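Local structure of uncharacterized protein MJ0754 (Methanocaldococcus jannaschii, 3Q4N) at residues S6-Q11 / L65-I70. The protein is of unknown function but is a ferritin-like four-helix-bundle protein that binds metal and probably houses a dinuclear metal centre. Residues are numbered along the deposited sequence; the frame is centred on the assembly and turned at random.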
loop_
_atom_site.group_PDB
_atom_site.type_symbol
_atom_site.label_atom_id
_atom_site.label_comp_id
_atom_site.label_asym_id
_atom_site.label_seq_id
_atom_site.Cartn_x
_atom_site.Cartn_y
_atom_site.Cartn_z
ATOM N N SER B 6 -14.143 -10.332 24.827
ATOM C CA SER B 6 -15.447 -9.615 24.921
ATOM C C SER B 6 -15.337 -8.162 25.476
ATOM O O SER B 6 -15.228 -7.919 26.694
ATOM C CB SER B 6 -16.479 -10.460 25.686
ATOM O OG SER B 6 -16.494 -10.117 27.053
ATOM N N SER B 7 -15.361 -7.207 24.545
ATOM C CA SER B 7 -15.270 -5.783 24.843
ATOM C C SER B 7 -16.498 -5.071 24.269
ATOM O O SER B 7 -16.787 -5.172 23.062
ATOM C CB SER B 7 -13.980 -5.192 24.263
ATOM O OG SER B 7 -14.118 -4.887 22.882
ATOM N N LEU B 8 -17.212 -4.371 25.161
ATOM C CA LEU B 8 -18.531 -3.746 24.910
ATOM C C LEU B 8 -18.564 -2.387 25.674
ATOM O O LEU B 8 -17.714 -2.178 26.554
ATOM C CB LEU B 8 -19.676 -4.723 25.309
ATOM C CG LEU B 8 -19.964 -5.924 24.360
ATOM C CD1 LEU B 8 -19.134 -7.186 24.669
ATOM C CD2 LEU B 8 -21.471 -6.280 24.261
ATOM N N PRO B 9 -19.511 -1.455 25.352
ATOM C CA PRO B 9 -20.739 -1.457 24.537
ATOM C C PRO B 9 -20.507 -1.049 23.056
ATOM O O PRO B 9 -19.424 -1.316 22.502
ATOM C CB PRO B 9 -21.598 -0.404 25.247
ATOM C CG PRO B 9 -20.569 0.640 25.685
ATOM C CD PRO B 9 -19.213 -0.071 25.787
ATOM N N LYS B 10 -21.503 -0.402 22.436
ATOM C CA LYS B 10 -21.484 -0.146 20.986
ATOM C C LYS B 10 -21.221 1.309 20.651
ATOM O O LYS B 10 -21.950 2.190 21.098
ATOM C CB LYS B 10 -22.784 -0.612 20.329
ATOM C CG LYS B 10 -22.713 -0.725 18.819
ATOM C CD LYS B 10 -23.645 -1.802 18.328
ATOM C CE LYS B 10 -25.023 -1.606 18.917
ATOM N NZ LYS B 10 -25.756 -2.892 19.016
ATOM N N GLN B 11 -20.200 1.529 19.820
ATOM C CA GLN B 11 -19.653 2.865 19.539
ATOM C C GLN B 11 -19.959 3.453 18.141
ATOM O O GLN B 11 -20.634 2.812 17.322
ATOM C CB GLN B 11 -18.143 2.869 19.817
ATOM C CG GLN B 11 -17.803 2.884 21.298
ATOM C CD GLN B 11 -16.326 2.677 21.564
ATOM O OE1 GLN B 11 -15.497 3.578 21.340
ATOM N NE2 GLN B 11 -15.986 1.487 22.065
ATOM N N LEU B 65 -18.016 -7.486 12.685
ATOM C CA LEU B 65 -19.018 -7.362 11.663
ATOM C C LEU B 65 -20.330 -7.736 12.300
ATOM O O LEU B 65 -21.365 -7.163 11.980
ATOM C CB LEU B 65 -18.721 -8.281 10.477
ATOM C CG LEU B 65 -17.359 -8.284 9.762
ATOM C CD1 LEU B 65 -17.541 -8.571 8.280
ATOM C CD2 LEU B 65 -16.618 -6.972 9.925
ATOM N N GLU B 66 -20.277 -8.694 13.218
ATOM C CA GLU B 66 -21.451 -9.122 13.951
ATOM C C GLU B 66 -21.873 -8.023 14.906
ATOM O O GLU B 66 -23.029 -7.603 14.916
ATOM C CB GLU B 66 -21.142 -10.375 14.760
ATOM C CG GLU B 66 -20.936 -11.622 13.941
ATOM C CD GLU B 66 -20.611 -12.825 14.812
ATOM O OE1 GLU B 66 -19.737 -12.699 15.720
ATOM O OE2 GLU B 66 -21.222 -13.899 14.580
ATOM N N LYS B 67 -20.917 -7.556 15.703
ATOM C CA LYS B 67 -21.181 -6.583 16.750
ATOM C C LYS B 67 -21.777 -5.303 16.188
ATOM O O LYS B 67 -22.557 -4.659 16.864
ATOM C CB LYS B 67 -19.887 -6.255 17.501
ATOM C CG LYS B 67 -20.007 -6.212 19.012
ATOM C CD LYS B 67 -20.802 -5.015 19.513
ATOM C CE LYS B 67 -20.394 -4.648 20.917
ATOM N NZ LYS B 67 -19.039 -4.017 20.877
ATOM N N TYR B 68 -21.409 -4.930 14.964
ATOM C CA TYR B 68 -21.819 -3.648 14.404
ATOM C C TYR B 68 -22.762 -3.842 13.255
ATOM O O TYR B 68 -23.192 -2.872 12.630
ATOM C CB TYR B 68 -20.610 -2.824 13.963
ATOM C CG TYR B 68 -19.898 -2.185 15.120
ATOM C CD1 TYR B 68 -20.012 -0.824 15.366
ATOM C CD2 TYR B 68 -19.127 -2.942 15.986
ATOM C CE1 TYR B 68 -19.352 -0.219 16.459
ATOM C CE2 TYR B 68 -18.471 -2.358 17.076
ATOM C CZ TYR B 68 -18.582 -0.995 17.312
ATOM O OH TYR B 68 -17.925 -0.423 18.397
ATOM N N ASN B 69 -23.082 -5.101 12.985
ATOM C CA ASN B 69 -24.040 -5.454 11.942
ATOM C C ASN B 69 -23.668 -4.851 10.591
ATOM O O ASN B 69 -24.062 -3.736 10.267
ATOM C CB ASN B 69 -25.456 -5.020 12.354
ATOM C CG ASN B 69 -26.553 -5.879 11.723
ATOM O OD1 ASN B 69 -26.372 -6.495 10.648
ATOM N ND2 ASN B 69 -27.711 -5.918 12.392
ATOM N N ILE B 70 -22.881 -5.597 9.828
ATOM C CA ILE B 70 -22.415 -5.192 8.507
ATOM C C ILE B 70 -22.386 -6.452 7.644
ATOM O O ILE B 70 -21.768 -7.448 8.032
ATOM C CB ILE B 70 -20.990 -4.558 8.557
ATOM C CG1 ILE B 70 -20.978 -3.269 9.382
ATOM C CG2 ILE B 70 -20.468 -4.261 7.155
ATOM C CD1 ILE B 70 -19.582 -2.752 9.735
#
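K67 reaches out from the last turn of helix 45-68 into the curve of the irregular segment 6-11, which has a cis peptide before P9, and its ammonium group meets two backbone carbonyls. NZ donates to P9 O at 3.2 Å, lying above the plane of that carbonyl, and more weakly to S7 O at 3.3 Å. A lysine suits the place: bends at chi2 (-70°) and chi4 (73°) carry its long chain to the loop, and one amine can serve several acceptors, D131 adding a long, weak ion pair. Its CE also packs on L8 CG at 3.7 Å, methylene against leucine. Were K67 an alanine, the S7 and P9 carbonyls would probably lack this donor and L8 its aliphatic partner.

In this ferritin-like four-helix bundle the contact lies at the surface, joining the N-terminal lead into helix 15-42 to the end of helix 45-68. Y68 suits its place by pairing a flat ring with a hydroxyl: K10, whose methylenes can lie on an aromatic, sets CG over one face, near the rim, 4.1 Å from CE1, while Q11 O approaches the ring edge. The phenol OH accepts a weak bond from Q11 N (3.3 Å, 153° at the hydrogen), and its stronger partner is the D131 carboxylate. N69 then takes the positive phi that asparagine tolerates comparatively well, closing the helix as a Schellman motif, with N69 N bonded to E66 O and I70 N weakly to L65 O.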